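Local coordinates for protein charybdin (Charybdis maritima, PDB 2B7U) that belongs to the ribosome-inactivating proteins of plants and, as a single chain, adopts the mixed alpha/beta fold of that family, at residues A[83-92]-A[145-154]; A[202-210]-A[236-245]. All coordinates share one frame; numbering follows the deposited sequence.

Contact 1: residues A[83-92]-A[145-154]; sequences YQMQGAGKWL and LAVSTNTRDR
Leu-145 lays its CD2 methyl over the middle of one face of the Tyr-83 ring, 3.7 Å from Tyr-83 CZ, in a CH-pi contact. The phenol then runs on to Arg-154, crossing it at about a right angle with ring and guanidinium planes 81° apart. Tyr-83 OH sits over one face of the guanidinium, 3.0 Å from Arg-154 NE, but the angle is poor for a hydrogen bond. Arg-154 NE instead donates to Ser-148 O at 3.0 Å, while the tyrosine hydroxyl binds a water 2.8 Å from Tyr-83 OH that also lies close to the carbonyls of Leu-145 and Ser-148. The guanidinium is sandwiched: Leu-92 CG covers one face and the carbonyl carbon of Thr-149 the other. Met-85 SD comes up obliquely, 3.5 Å from Arg-154 NH2, and a bend at chi3 (75°) curls its CE in to 3.4 Å from Val-147 O. A second water accepts from Arg-154 NH2 and, as modelled, from Lys-90 NZ, whose exact position is doubtful; the main partner of Lys-90 is Glu-109, in a salt bridge. At the other end Gln-86 N donates to Ala-146 O at 3.0 Å, almost straight (175°) and on a carbonyl lone pair. The Gln-86 amide lies beside the Ala-146 methyl, held by Val-68 N and Gly-66 O. The arrangement is a beta hairpin, strands 80-84 and 91-93 of the mixed sheet, packed against a helix-helix junction, where helix 135-147 gives way to an Asn-150-capped helix 151-170 within the ribosome-inactivating protein fold.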
loop_
_atom_site.group_PDB
_atom_site.type_symbol
_atom_site.label_atom_id
_atom_site.label_comp_id
_atom_site.label_asym_id
_atom_site.label_seq_id
_atom_site.Cartn_x
_atom_site.Cartn_y
_atom_site.Cartn_z
ATOM N N TYR A 83 -11.323 5.996 5.221
ATOM C CA TYR A 83 -12.310 5.068 4.678
ATOM C C TYR A 83 -13.717 5.546 5.021
ATOM O O TYR A 83 -13.924 6.354 5.939
ATOM C CB TYR A 83 -12.062 3.646 5.163
ATOM C CG TYR A 83 -12.507 3.435 6.580
ATOM C CD1 TYR A 83 -13.769 2.935 6.880
ATOM C CD2 TYR A 83 -11.660 3.751 7.644
ATOM C CE1 TYR A 83 -14.185 2.785 8.203
ATOM C CE2 TYR A 83 -12.069 3.593 8.973
ATOM C CZ TYR A 83 -13.322 3.090 9.234
ATOM O OH TYR A 83 -13.739 2.937 10.541
ATOM N N GLN A 84 -14.671 5.035 4.255
ATOM C CA GLN A 84 -16.064 5.431 4.403
ATOM C C GLN A 84 -16.924 4.309 4.973
ATOM O O GLN A 84 -16.906 3.193 4.460
ATOM C CB GLN A 84 -16.636 5.814 3.049
ATOM C CG GLN A 84 -17.982 6.499 3.165
ATOM C CD GLN A 84 -18.534 6.997 1.859
ATOM O OE1 GLN A 84 -19.151 8.077 1.812
ATOM N NE2 GLN A 84 -18.364 6.224 0.811
ATOM N N MET A 85 -17.719 4.641 5.989
ATOM C CA MET A 85 -18.726 3.713 6.524
ATOM C C MET A 85 -19.951 3.676 5.616
ATOM O O MET A 85 -20.236 4.647 4.917
ATOM C CB MET A 85 -19.129 4.124 7.927
ATOM C CG MET A 85 -18.008 3.939 8.935
ATOM S SD MET A 85 -18.411 4.413 10.611
ATOM C CE MET A 85 -19.458 3.065 11.169
ATOM N N GLN A 86 -20.679 2.555 5.645
ATOM C CA GLN A 86 -21.767 2.298 4.701
ATOM C C GLN A 86 -23.078 2.998 5.036
ATOM O O GLN A 86 -23.764 3.464 4.129
ATOM C CB GLN A 86 -22.025 0.794 4.584
ATOM C CG GLN A 86 -23.065 0.407 3.550
ATOM C CD GLN A 86 -22.991 -1.049 3.165
ATOM O OE1 GLN A 86 -22.144 -1.787 3.653
ATOM N NE2 GLN A 86 -23.895 -1.478 2.309
ATOM N N GLY A 87 -23.425 3.067 6.314
ATOM C CA GLY A 87 -24.747 3.531 6.740
ATOM C C GLY A 87 -25.024 4.960 6.327
ATOM O O GLY A 87 -25.942 5.229 5.541
ATOM N N ALA A 88 -24.253 5.879 6.880
ATOM C CA ALA A 88 -24.442 7.300 6.620
ATOM C C ALA A 88 -23.436 7.850 5.595
ATOM O O ALA A 88 -23.604 8.971 5.113
ATOM C CB ALA A 88 -24.356 8.063 7.909
ATOM N N GLY A 89 -22.403 7.073 5.254
ATOM C CA GLY A 89 -21.343 7.551 4.352
ATOM C C GLY A 89 -20.319 8.418 5.074
ATOM O O GLY A 89 -19.659 9.241 4.451
ATOM N N LYS A 90 -20.197 8.223 6.386
ATOM C CA LYS A 90 -19.277 8.975 7.231
ATOM C C LYS A 90 -17.851 8.580 6.871
ATOM O O LYS A 90 -17.561 7.399 6.774
ATOM C CB LYS A 90 -19.531 8.660 8.696
ATOM C CG LYS A 90 -18.515 9.206 9.671
ATOM C CD LYS A 90 -18.830 8.736 11.072
ATOM C CE LYS A 90 -18.042 9.475 12.116
ATOM N NZ LYS A 90 -16.795 8.765 12.442
ATOM N N TRP A 91 -16.994 9.581 6.667
ATOM C CA TRP A 91 -15.565 9.381 6.420
ATOM C C TRP A 91 -14.764 9.453 7.705
ATOM O O TRP A 91 -14.969 10.361 8.519
ATOM C CB TRP A 91 -15.038 10.437 5.451
ATOM C CG TRP A 91 -15.391 10.129 4.054
ATOM C CD1 TRP A 91 -16.436 10.627 3.343
ATOM C CD2 TRP A 91 -14.692 9.240 3.169
ATOM N NE1 TRP A 91 -16.433 10.110 2.074
ATOM C CE2 TRP A 91 -15.380 9.250 1.937
ATOM C CE3 TRP A 91 -13.557 8.437 3.294
ATOM C CZ2 TRP A 91 -14.950 8.488 0.829
ATOM C CZ3 TRP A 91 -13.151 7.672 2.205
ATOM C CH2 TRP A 91 -13.852 7.699 0.990
ATOM N N LEU A 92 -13.888 8.470 7.882
ATOM C CA LEU A 92 -12.911 8.435 8.958
ATOM C C LEU A 92 -11.556 8.638 8.328
ATOM O O LEU A 92 -11.284 8.066 7.281
ATOM C CB LEU A 92 -12.906 7.078 9.648
ATOM C CG LEU A 92 -14.068 6.679 10.554
ATOM C CD1 LEU A 92 -14.225 7.708 11.651
ATOM C CD2 LEU A 92 -15.337 6.477 9.770
ATOM N N LEU A 145 -15.317 -2.711 8.517
ATOM C CA LEU A 145 -15.165 -1.327 8.115
ATOM C C LEU A 145 -16.500 -0.691 7.726
ATOM O O LEU A 145 -16.733 0.493 8.005
ATOM C CB LEU A 145 -14.103 -1.195 7.001
ATOM C CG LEU A 145 -12.656 -1.424 7.467
ATOM C CD1 LEU A 145 -11.738 -1.573 6.279
ATOM C CD2 LEU A 145 -12.177 -0.323 8.408
ATOM N N ALA A 146 -17.383 -1.497 7.153
ATOM C CA ALA A 146 -18.720 -1.024 6.777
ATOM C C ALA A 146 -19.491 -0.438 7.980
ATOM O O ALA A 146 -20.202 0.554 7.833
ATOM C CB ALA A 146 -19.519 -2.143 6.139
ATOM N N VAL A 147 -19.334 -1.038 9.163
ATOM C CA VAL A 147 -20.212 -0.684 10.313
ATOM C C VAL A 147 -19.579 -0.485 11.678
ATOM O O VAL A 147 -20.206 0.082 12.565
ATOM C CB VAL A 147 -21.333 -1.746 10.486
ATOM C CG1 VAL A 147 -22.082 -1.893 9.180
ATOM C CG2 VAL A 147 -20.766 -3.083 10.984
ATOM N N SER A 148 -18.368 -0.985 11.899
ATOM C CA SER A 148 -17.865 -1.015 13.276
ATOM C C SER A 148 -17.460 0.365 13.772
ATOM O O SER A 148 -16.898 1.139 13.028
ATOM C CB SER A 148 -16.701 -1.983 13.415
ATOM O OG SER A 148 -16.267 -2.009 14.775
ATOM N N THR A 149 -17.748 0.677 15.041
ATOM C CA THR A 149 -17.217 1.899 15.665
ATOM C C THR A 149 -16.121 1.586 16.691
ATOM O O THR A 149 -15.725 2.450 17.475
ATOM C CB THR A 149 -18.309 2.721 16.358
ATOM O OG1 THR A 149 -18.876 1.956 17.428
ATOM C CG2 THR A 149 -19.381 3.125 15.372
ATOM N N ASN A 150 -15.654 0.347 16.671
ATOM C CA ASN A 150 -14.680 -0.143 17.624
ATOM C C ASN A 150 -13.279 0.078 17.073
ATOM O O ASN A 150 -12.969 -0.343 15.957
ATOM C CB ASN A 150 -14.906 -1.628 17.880
ATOM C CG ASN A 150 -13.915 -2.197 18.868
ATOM O OD1 ASN A 150 -12.908 -2.760 18.472
ATOM N ND2 ASN A 150 -14.185 -2.032 20.162
ATOM N N THR A 151 -12.435 0.735 17.848
ATOM C CA THR A 151 -11.083 1.056 17.405
ATOM C C THR A 151 -10.283 -0.158 16.988
ATOM O O THR A 151 -9.634 -0.130 15.942
ATOM C CB THR A 151 -10.314 1.824 18.491
ATOM O OG1 THR A 151 -10.982 3.069 18.715
ATOM C CG2 THR A 151 -8.876 2.097 18.077
ATOM N N ARG A 152 -10.273 -1.208 17.811
ATOM C CA ARG A 152 -9.533 -2.450 17.475
ATOM C C ARG A 152 -9.963 -3.043 16.134
ATOM O O ARG A 152 -9.110 -3.384 15.305
ATOM C CB ARG A 152 -9.723 -3.541 18.527
ATOM C CG ARG A 152 -8.944 -3.397 19.791
ATOM C CD ARG A 152 -8.631 -4.793 20.331
ATOM N NE ARG A 152 -8.880 -4.918 21.756
ATOM C CZ ARG A 152 -8.914 -6.080 22.410
ATOM N NH1 ARG A 152 -8.715 -7.235 21.763
ATOM N NH2 ARG A 152 -9.150 -6.095 23.719
ATOM N N ASP A 153 -11.282 -3.196 15.950
ATOM C CA ASP A 153 -11.847 -3.776 14.728
ATOM C C ASP A 153 -11.441 -2.932 13.520
ATOM O O ASP A 153 -11.085 -3.469 12.454
ATOM C CB ASP A 153 -13.377 -3.770 14.755
ATOM C CG ASP A 153 -13.997 -4.820 15.678
ATOM O OD1 ASP A 153 -13.314 -5.744 16.124
ATOM O OD2 ASP A 153 -15.225 -4.711 15.927
ATOM N N ARG A 154 -11.510 -1.608 13.673
ATOM C CA ARG A 154 -11.179 -0.715 12.561
ATOM C C ARG A 154 -9.710 -0.833 12.197
ATOM O O ARG A 154 -9.357 -1.003 11.019
ATOM C CB ARG A 154 -11.490 0.734 12.901
ATOM C CG ARG A 154 -12.971 1.025 13.073
ATOM C CD ARG A 154 -13.156 2.421 13.662
ATOM N NE ARG A 154 -14.514 2.919 13.423
ATOM C CZ ARG A 154 -14.937 4.150 13.693
ATOM N NH1 ARG A 154 -14.170 5.027 14.325
ATOM N NH2 ARG A 154 -16.163 4.509 13.330
HETATM O O HOH W 1 -15.928 1.263 10.550
HETATM O O HOH W 2 -17.669 6.800 14.350
#

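Contact 2: residues A[202-210]-A[236-245]; sequences WVRFSFMIL and LLNFLGIVEQ
Glu-244 begins its climb over Trp-202 at CB, which rests on the face of the six-membered ring, 3.5 Å from Trp-202 CH2, while Ser-206 OG is its other close neighbour. Because CG stands anti to the backbone N (chi1 -161°), the chain heads outward past the rim of that ring, Glu-244 CG lying 3.8 Å from Trp-202 CH2. CD and OE2 then pass Trp-202 CZ3, with the carboxylate plane turned 50° from the indole. The other oxygen, OE1, leans on Val-203 CG1 at 3.5 Å and takes a hydrogen bond from a water that also donates to Val-203 O. Glu-244 N donates to Ser-206 OG at 3.0 Å; that hydroxyl gives its own proton to Trp-202 O, keeping the serine oxygen turned to the amide. At the indole edge Trp-202 NE1 donates in the ring plane to Ile-242 O, 2.9 Å and 164°. Further along the helix, Leu-236 CD1 sits over the centre of one Phe-205 ring face in a CH-pi contact, and Leu-210 CD1 packs 3.3 Å from Glu-244 O. Helix 202-214 thus lies along the 236-245 segment as it leaves helix 233-237. Val-243 makes backbone hydrogen bonds with Pro-44 of strand 43-45 and Leu-46 just after it, while Leu-210 touches strand 38-40.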
loop_
_atom_site.group_PDB
_atom_site.type_symbol
_atom_site.label_atom_id
_atom_site.label_comp_id
_atom_site.label_asym_id
_atom_site.label_seq_id
_atom_site.Cartn_x
_atom_site.Cartn_y
_atom_site.Cartn_z
ATOM N N TRP A 202 10.669 -0.209 1.305
ATOM C CA TRP A 202 10.136 0.246 0.001
ATOM C C TRP A 202 10.601 1.648 -0.363
ATOM O O TRP A 202 10.970 1.893 -1.494
ATOM C CB TRP A 202 8.608 0.212 -0.039
ATOM C CG TRP A 202 8.000 0.568 -1.377
ATOM C CD1 TRP A 202 8.127 -0.121 -2.537
ATOM C CD2 TRP A 202 7.193 1.706 -1.659
ATOM N NE1 TRP A 202 7.417 0.514 -3.545
ATOM C CE2 TRP A 202 6.819 1.623 -3.016
ATOM C CE3 TRP A 202 6.700 2.763 -0.881
ATOM C CZ2 TRP A 202 5.974 2.565 -3.619
ATOM C CZ3 TRP A 202 5.855 3.701 -1.481
ATOM C CH2 TRP A 202 5.502 3.579 -2.832
ATOM N N VAL A 203 10.567 2.549 0.600
ATOM C CA VAL A 203 10.923 3.940 0.346
ATOM C C VAL A 203 12.412 4.001 -0.005
ATOM O O VAL A 203 12.819 4.635 -0.995
ATOM C CB VAL A 203 10.583 4.828 1.574
ATOM C CG1 VAL A 203 11.163 6.177 1.401
ATOM C CG2 VAL A 203 9.087 4.873 1.761
ATOM N N ARG A 204 13.241 3.351 0.810
ATOM C CA ARG A 204 14.699 3.330 0.585
ATOM C C ARG A 204 15.067 2.635 -0.739
ATOM O O ARG A 204 15.893 3.131 -1.514
ATOM C CB ARG A 204 15.385 2.601 1.725
ATOM C CG ARG A 204 15.593 3.364 2.987
ATOM C CD ARG A 204 16.888 2.835 3.664
ATOM N NE ARG A 204 16.850 1.378 3.753
ATOM C CZ ARG A 204 17.808 0.524 3.376
ATOM N NH1 ARG A 204 18.988 0.918 2.906
ATOM N NH2 ARG A 204 17.594 -0.772 3.508
ATOM N N PHE A 205 14.479 1.471 -1.008
ATOM C CA PHE A 205 14.746 0.757 -2.258
ATOM C C PHE A 205 14.301 1.568 -3.477
ATOM O O PHE A 205 15.008 1.597 -4.504
ATOM C CB PHE A 205 13.995 -0.586 -2.272
ATOM C CG PHE A 205 14.531 -1.643 -1.326
ATOM C CD1 PHE A 205 13.784 -2.806 -1.106
ATOM C CD2 PHE A 205 15.746 -1.521 -0.698
ATOM C CE1 PHE A 205 14.272 -3.819 -0.280
ATOM C CE2 PHE A 205 16.229 -2.547 0.138
ATOM C CZ PHE A 205 15.484 -3.677 0.323
ATOM N N SER A 206 13.147 2.215 -3.397
ATOM C CA SER A 206 12.682 3.040 -4.522
ATOM C C SER A 206 13.708 4.120 -4.814
ATOM O O SER A 206 14.018 4.362 -5.974
ATOM C CB SER A 206 11.338 3.683 -4.207
ATOM O OG SER A 206 10.315 2.693 -4.168
ATOM N N PHE A 207 14.194 4.770 -3.766
ATOM C CA PHE A 207 15.183 5.825 -3.926
ATOM C C PHE A 207 16.460 5.285 -4.548
ATOM O O PHE A 207 17.027 5.881 -5.481
ATOM C CB PHE A 207 15.521 6.465 -2.580
ATOM C CG PHE A 207 16.534 7.562 -2.699
ATOM C CD1 PHE A 207 17.866 7.300 -2.456
ATOM C CD2 PHE A 207 16.147 8.825 -3.139
ATOM C CE1 PHE A 207 18.823 8.306 -2.614
ATOM C CE2 PHE A 207 17.098 9.833 -3.283
ATOM C CZ PHE A 207 18.421 9.560 -3.017
ATOM N N MET A 208 16.970 4.169 -4.014
ATOM C CA MET A 208 18.207 3.595 -4.579
ATOM C C MET A 208 18.086 3.310 -6.075
ATOM O O MET A 208 19.032 3.509 -6.864
ATOM C CB MET A 208 18.594 2.275 -3.889
ATOM C CG MET A 208 18.935 2.398 -2.465
ATOM S SD MET A 208 19.157 0.740 -1.754
ATOM C CE MET A 208 19.156 1.206 -0.057
ATOM N N ILE A 209 16.941 2.774 -6.468
ATOM C CA ILE A 209 16.678 2.391 -7.871
ATOM C C ILE A 209 16.607 3.629 -8.760
ATOM O O ILE A 209 17.302 3.693 -9.783
ATOM C CB ILE A 209 15.399 1.567 -7.972
ATOM C CG1 ILE A 209 15.635 0.196 -7.308
ATOM C CG2 ILE A 209 14.958 1.384 -9.428
ATOM C CD1 ILE A 209 14.359 -0.477 -6.946
ATOM N N LEU A 210 15.820 4.632 -8.379
ATOM C CA LEU A 210 15.700 5.819 -9.222
ATOM C C LEU A 210 16.981 6.657 -9.197
ATOM O O LEU A 210 17.357 7.231 -10.206
ATOM C CB LEU A 210 14.515 6.666 -8.806
ATOM C CG LEU A 210 13.167 6.016 -9.035
ATOM C CD1 LEU A 210 12.075 7.018 -8.762
ATOM C CD2 LEU A 210 13.042 5.470 -10.459
ATOM N N LEU A 236 17.500 -5.450 -7.729
ATOM C CA LEU A 236 16.588 -4.964 -6.680
ATOM C C LEU A 236 15.213 -4.619 -7.269
ATOM O O LEU A 236 14.149 -4.912 -6.677
ATOM C CB LEU A 236 17.215 -3.781 -5.969
ATOM C CG LEU A 236 16.492 -3.281 -4.729
ATOM C CD1 LEU A 236 16.426 -4.369 -3.629
ATOM C CD2 LEU A 236 17.149 -2.066 -4.220
ATOM N N LEU A 237 15.230 -3.996 -8.451
ATOM C CA LEU A 237 13.995 -3.572 -9.112
ATOM C C LEU A 237 13.029 -4.747 -9.371
ATOM O O LEU A 237 11.815 -4.575 -9.349
ATOM C CB LEU A 237 14.319 -2.825 -10.422
ATOM C CG LEU A 237 13.114 -2.295 -11.204
ATOM C CD1 LEU A 237 12.239 -1.366 -10.345
ATOM C CD2 LEU A 237 13.589 -1.608 -12.490
ATOM N N ASN A 238 13.589 -5.939 -9.587
ATOM C CA ASN A 238 12.801 -7.153 -9.827
ATOM C C ASN A 238 11.864 -7.475 -8.668
ATOM O O ASN A 238 10.819 -8.135 -8.865
ATOM C CB ASN A 238 13.725 -8.342 -10.062
ATOM C CG ASN A 238 14.368 -8.364 -11.452
ATOM O OD1 ASN A 238 15.334 -9.112 -11.659
ATOM N ND2 ASN A 238 13.848 -7.572 -12.410
ATOM N N PHE A 239 12.202 -7.018 -7.462
ATOM C CA PHE A 239 11.317 -7.209 -6.298
ATOM C C PHE A 239 10.119 -6.269 -6.273
ATOM O O PHE A 239 9.113 -6.582 -5.623
ATOM C CB PHE A 239 12.096 -7.021 -4.987
ATOM C CG PHE A 239 13.068 -8.120 -4.699
ATOM C CD1 PHE A 239 14.324 -8.120 -5.290
ATOM C CD2 PHE A 239 12.715 -9.177 -3.859
ATOM C CE1 PHE A 239 15.239 -9.152 -5.039
ATOM C CE2 PHE A 239 13.634 -10.206 -3.590
ATOM C CZ PHE A 239 14.899 -10.177 -4.193
ATOM N N LEU A 240 10.219 -5.111 -6.923
ATOM C CA LEU A 240 9.185 -4.093 -6.791
ATOM C C LEU A 240 8.127 -4.185 -7.874
ATOM O O LEU A 240 8.412 -4.402 -9.038
ATOM C CB LEU A 240 9.774 -2.673 -6.815
ATOM C CG LEU A 240 10.327 -2.195 -5.472
ATOM C CD1 LEU A 240 11.540 -2.984 -5.031
ATOM C CD2 LEU A 240 10.636 -0.695 -5.424
ATOM N N GLY A 241 6.890 -4.072 -7.467
ATOM C CA GLY A 241 5.772 -3.947 -8.371
ATOM C C GLY A 241 5.522 -2.551 -8.886
ATOM O O GLY A 241 4.925 -2.350 -9.953
ATOM N N ILE A 242 5.915 -1.566 -8.079
ATOM C CA ILE A 242 5.770 -0.152 -8.399
ATOM C C ILE A 242 6.784 0.606 -7.528
ATOM O O ILE A 242 7.143 0.147 -6.441
ATOM C CB ILE A 242 4.274 0.318 -8.250
ATOM C CG1 ILE A 242 4.065 1.689 -8.918
ATOM C CG2 ILE A 242 3.857 0.319 -6.801
ATOM C CD1 ILE A 242 2.656 1.907 -9.345
ATOM N N VAL A 243 7.273 1.722 -8.040
ATOM C CA VAL A 243 8.388 2.465 -7.452
ATOM C C VAL A 243 7.973 3.852 -6.967
ATOM O O VAL A 243 7.375 4.596 -7.734
ATOM C CB VAL A 243 9.525 2.607 -8.494
ATOM C CG1 VAL A 243 10.697 3.297 -7.881
ATOM C CG2 VAL A 243 9.902 1.231 -9.075
ATOM N N GLU A 244 8.296 4.215 -5.722
ATOM C CA GLU A 244 8.037 5.565 -5.236
ATOM C C GLU A 244 8.991 6.559 -5.886
ATOM O O GLU A 244 10.114 6.196 -6.185
ATOM C CB GLU A 244 8.241 5.610 -3.717
ATOM C CG GLU A 244 7.579 6.779 -3.099
ATOM C CD GLU A 244 7.866 6.938 -1.645
ATOM O OE1 GLU A 244 9.036 6.904 -1.262
ATOM O OE2 GLU A 244 6.895 7.164 -0.871
ATOM N N GLN A 245 8.568 7.811 -6.075
ATOM C CA GLN A 245 9.410 8.829 -6.741
ATOM C C GLN A 245 9.615 10.040 -5.840
ATOM O O GLN A 245 8.860 10.995 -5.898
ATOM C CB GLN A 245 8.781 9.263 -8.072
ATOM C CG GLN A 245 9.722 10.143 -8.871
ATOM C CD GLN A 245 9.187 10.592 -10.211
ATOM O OE1 GLN A 245 9.972 11.112 -11.012
ATOM N NE2 GLN A 245 7.877 10.392 -10.482
HETATM O O HOH W 3 11.729 6.897 -2.101
#

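Contacts 1 and 2 lie on opposite sides of the chain's centre, about 33 Å apart between their own centres and about 19 Å at their nearest atoms, so they do not touch. They also follow one another along the chain, contact 1 closing before contact 2 opens. Helix 151-170 spans the gap: it starts in contact 1, and its last residue, Arg-170, makes a cation-pi contact with Trp-202 and a backbone bond with Gly-241 of contact 2. Contact 1 is the outer and partly exposed one, whereas contact 2 is buried. The disulfide between Cys-217 and Cys-254 ties the chain after helix 202-214 to the C-terminal tail.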